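Local coordinates for protein nucleocapsid (Crimean-congo hemorrhagic fever virus, PDB 4AKL) that binds single- and double-stranded RNA, probably takes part in packaging the viral genome, and probably also cuts double-stranded DNA without sequence specificity, at residues N3-N14 and Y78-V89. Residues are numbered along the deposited sequence; the frame is centred on the assembly and turned at random.
Sequences NKIEVNSKDEMN and YECAWASSTGIV
M13, in the first turn of helix 10-24, packs against both Y78 and W82. With CG anti to the backbone N (chi1 -178°) and the chain bent beyond it, the thioether makes two Met-aromatic contacts: SD stands above the Y78 face at some distance, 5.1 Å from the ring centroid, and lies in plane at the edge of the W82 indole. CE sits over the same Y78 face near its rim and ends 3.5 Å from A81 CB. Past M13, the OH of Y78 donates to N14 OD1 over 2.6 Å, from 30° outside the carbonyl plane. V7 CG1 and S9 O meet the indole edge at other points, while I88 CG1 covers the centre of one face.

The turning backbone of residues 5-8, with consecutive inverse gamma turns at I5 and E6, lies against the N-terminal end of helix 86-98. T86 N donates to I5 O (3.0 Å) and G87 N to V7 O (3.1 Å), so carbonyls of the N-terminal loop satisfy two amides just after the N-cap S85. N3 ND2 gives S84 O a 2.9 Å bond near the amide plane, T86 CG2 packs on the amide carbon, and N3 OD1 accepts from I5 N in an Asx turn.

The N-terminal arm thus straps the junction of helices 77-83 and 86-98; W16 of helix 10-24 packs on I5, V7 and A81, and F324 of helix 324-336 touches N3, S84 and V89.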
# COMPACT_ATOMS: atom_id res chain seq x y z
N ASN A 3 -14.59 -22.08 9.94
CA ASN A 3 -13.81 -21.05 10.58
C ASN A 3 -14.08 -21.04 12.10
O ASN A 3 -15.17 -20.68 12.52
CB ASN A 3 -14.18 -19.70 9.96
CG ASN A 3 -13.29 -18.56 10.41
OD1 ASN A 3 -12.62 -18.65 11.44
ND2 ASN A 3 -13.30 -17.45 9.63
N LYS A 4 -13.07 -21.44 12.89
CA LYS A 4 -13.22 -21.54 14.35
C LYS A 4 -13.09 -20.18 15.08
O LYS A 4 -13.40 -20.11 16.24
CB LYS A 4 -12.21 -22.52 14.96
CG LYS A 4 -12.19 -23.93 14.38
CD LYS A 4 -13.48 -24.67 14.54
CE LYS A 4 -13.39 -26.08 13.94
NZ LYS A 4 -12.30 -26.98 14.56
N ILE A 5 -12.65 -19.12 14.39
CA ILE A 5 -12.50 -17.81 15.00
C ILE A 5 -13.84 -17.07 14.90
O ILE A 5 -13.99 -16.13 14.12
CB ILE A 5 -11.34 -16.97 14.36
CG1 ILE A 5 -10.10 -17.84 14.09
CG2 ILE A 5 -11.04 -15.73 15.26
CD1 ILE A 5 -8.83 -17.07 13.67
N GLU A 6 -14.81 -17.53 15.72
CA GLU A 6 -16.17 -17.01 15.77
C GLU A 6 -16.18 -15.75 16.60
O GLU A 6 -16.39 -15.80 17.83
CB GLU A 6 -17.15 -18.04 16.36
CG GLU A 6 -17.27 -19.34 15.58
CD GLU A 6 -18.36 -20.26 16.14
OE1 GLU A 6 -18.83 -20.01 17.30
OE2 GLU A 6 -18.75 -21.23 15.43
N VAL A 7 -15.96 -14.65 15.92
CA VAL A 7 -15.77 -13.36 16.50
C VAL A 7 -16.48 -12.42 15.59
O VAL A 7 -16.16 -12.35 14.39
CB VAL A 7 -14.24 -13.02 16.56
CG1 VAL A 7 -14.01 -11.57 16.87
CG2 VAL A 7 -13.53 -13.89 17.59
N ASN A 8 -17.46 -11.69 16.12
CA ASN A 8 -18.25 -10.74 15.33
C ASN A 8 -18.15 -9.30 15.88
O ASN A 8 -18.97 -8.43 15.52
CB ASN A 8 -19.74 -11.21 15.31
CG ASN A 8 -19.90 -12.67 14.83
OD1 ASN A 8 -19.79 -12.99 13.61
ND2 ASN A 8 -20.16 -13.55 15.78
N SER A 9 -17.16 -9.05 16.75
CA SER A 9 -17.01 -7.74 17.43
C SER A 9 -15.70 -7.67 18.20
O SER A 9 -15.05 -8.69 18.46
CB SER A 9 -18.21 -7.45 18.39
OG SER A 9 -18.24 -8.31 19.54
N LYS A 10 -15.31 -6.45 18.57
CA LYS A 10 -14.11 -6.24 19.36
C LYS A 10 -14.19 -7.03 20.69
O LYS A 10 -13.33 -7.85 20.96
CB LYS A 10 -13.85 -4.73 19.62
CG LYS A 10 -12.45 -4.49 20.29
CD LYS A 10 -11.98 -3.01 20.32
CE LYS A 10 -10.86 -2.81 21.42
NZ LYS A 10 -9.85 -1.71 21.13
N ASP A 11 -15.22 -6.81 21.50
CA ASP A 11 -15.40 -7.58 22.77
C ASP A 11 -15.26 -9.08 22.54
O ASP A 11 -14.47 -9.73 23.22
CB ASP A 11 -16.75 -7.29 23.44
CG ASP A 11 -16.72 -6.04 24.32
OD1 ASP A 11 -15.62 -5.47 24.56
OD2 ASP A 11 -17.81 -5.61 24.77
N GLU A 12 -16.02 -9.59 21.57
CA GLU A 12 -15.94 -11.00 21.15
C GLU A 12 -14.50 -11.36 20.81
O GLU A 12 -13.97 -12.37 21.28
CB GLU A 12 -16.89 -11.31 19.99
CG GLU A 12 -18.38 -11.47 20.45
CD GLU A 12 -19.35 -11.88 19.32
OE1 GLU A 12 -18.89 -12.24 18.22
OE2 GLU A 12 -20.58 -11.85 19.54
N MET A 13 -13.85 -10.50 20.04
CA MET A 13 -12.46 -10.70 19.71
C MET A 13 -11.57 -10.74 20.93
O MET A 13 -10.71 -11.61 21.01
CB MET A 13 -11.93 -9.62 18.71
CG MET A 13 -10.46 -9.85 18.29
SD MET A 13 -10.22 -11.18 17.11
CE MET A 13 -8.72 -11.91 17.78
N ASN A 14 -11.74 -9.82 21.88
CA ASN A 14 -10.81 -9.81 23.08
C ASN A 14 -10.85 -11.08 23.88
O ASN A 14 -9.83 -11.56 24.33
CB ASN A 14 -11.06 -8.63 23.99
CG ASN A 14 -10.54 -7.32 23.42
OD1 ASN A 14 -9.69 -7.29 22.56
ND2 ASN A 14 -11.07 -6.24 23.91
N TYR A 78 -3.22 -11.46 17.33
CA TYR A 78 -4.49 -10.75 17.60
C TYR A 78 -5.04 -10.20 16.31
O TYR A 78 -6.20 -10.41 15.99
CB TYR A 78 -4.28 -9.61 18.59
CG TYR A 78 -5.54 -8.89 18.97
CD1 TYR A 78 -6.31 -9.33 20.01
CD2 TYR A 78 -5.99 -7.75 18.27
CE1 TYR A 78 -7.46 -8.69 20.38
CE2 TYR A 78 -7.18 -7.09 18.63
CZ TYR A 78 -7.90 -7.57 19.68
OH TYR A 78 -9.06 -6.95 20.07
N GLU A 79 -4.20 -9.51 15.56
CA GLU A 79 -4.68 -8.82 14.37
C GLU A 79 -4.91 -9.79 13.23
O GLU A 79 -5.89 -9.62 12.49
CB GLU A 79 -3.72 -7.70 13.98
CG GLU A 79 -3.73 -6.55 14.94
CD GLU A 79 -2.91 -6.77 16.25
OE1 GLU A 79 -2.05 -7.67 16.30
OE2 GLU A 79 -3.16 -6.00 17.25
N CYS A 80 -4.04 -10.82 13.10
CA CYS A 80 -4.24 -11.87 12.10
C CYS A 80 -5.55 -12.60 12.38
O CYS A 80 -6.34 -12.87 11.46
CB CYS A 80 -3.06 -12.87 12.10
SG CYS A 80 -1.50 -12.17 11.54
N ALA A 81 -5.81 -12.92 13.65
CA ALA A 81 -7.08 -13.57 13.99
C ALA A 81 -8.26 -12.65 13.66
O ALA A 81 -9.28 -13.09 13.12
CB ALA A 81 -7.11 -13.98 15.41
N TRP A 82 -8.13 -11.37 13.98
CA TRP A 82 -9.19 -10.42 13.64
C TRP A 82 -9.45 -10.35 12.11
O TRP A 82 -10.60 -10.35 11.66
CB TRP A 82 -8.84 -9.04 14.20
CG TRP A 82 -9.77 -7.89 13.80
CD1 TRP A 82 -9.47 -6.87 12.95
CD2 TRP A 82 -11.10 -7.64 14.27
NE1 TRP A 82 -10.51 -6.00 12.84
CE2 TRP A 82 -11.54 -6.44 13.64
CE3 TRP A 82 -11.98 -8.30 15.16
CZ2 TRP A 82 -12.82 -5.90 13.85
CZ3 TRP A 82 -13.24 -7.76 15.37
CH2 TRP A 82 -13.65 -6.57 14.73
N ALA A 83 -8.37 -10.30 11.34
CA ALA A 83 -8.43 -10.22 9.88
C ALA A 83 -9.04 -11.49 9.23
O ALA A 83 -9.47 -11.44 8.12
CB ALA A 83 -7.01 -9.92 9.30
N SER A 84 -9.04 -12.61 9.96
CA SER A 84 -9.53 -13.88 9.49
C SER A 84 -10.79 -14.32 10.23
O SER A 84 -11.23 -15.47 10.05
CB SER A 84 -8.45 -14.91 9.73
OG SER A 84 -7.35 -14.76 8.85
N SER A 85 -11.34 -13.45 11.09
CA SER A 85 -12.52 -13.77 11.92
C SER A 85 -13.77 -13.93 11.10
O SER A 85 -13.89 -13.34 10.02
CB SER A 85 -12.75 -12.69 12.98
OG SER A 85 -12.98 -11.43 12.41
N THR A 86 -14.72 -14.74 11.60
CA THR A 86 -15.94 -14.97 10.84
C THR A 86 -16.59 -13.66 10.45
O THR A 86 -17.04 -13.51 9.28
CB THR A 86 -16.94 -15.87 11.53
OG1 THR A 86 -17.17 -15.42 12.87
CG2 THR A 86 -16.41 -17.40 11.49
N GLY A 87 -16.60 -12.71 11.39
CA GLY A 87 -17.24 -11.38 11.18
C GLY A 87 -16.62 -10.52 10.11
O GLY A 87 -17.31 -9.94 9.24
N ILE A 88 -15.29 -10.43 10.15
CA ILE A 88 -14.55 -9.63 9.16
C ILE A 88 -14.52 -10.34 7.76
O ILE A 88 -14.69 -9.69 6.73
CB ILE A 88 -13.15 -9.30 9.70
CG1 ILE A 88 -13.29 -8.38 10.91
CG2 ILE A 88 -12.26 -8.73 8.59
CD1 ILE A 88 -13.81 -6.98 10.58
N VAL A 89 -14.33 -11.64 7.73
CA VAL A 89 -14.48 -12.40 6.46
C VAL A 89 -15.84 -12.13 5.75
O VAL A 89 -15.85 -11.86 4.53
CB VAL A 89 -14.21 -13.92 6.67
CG1 VAL A 89 -14.70 -14.79 5.45
CG2 VAL A 89 -12.70 -14.14 6.89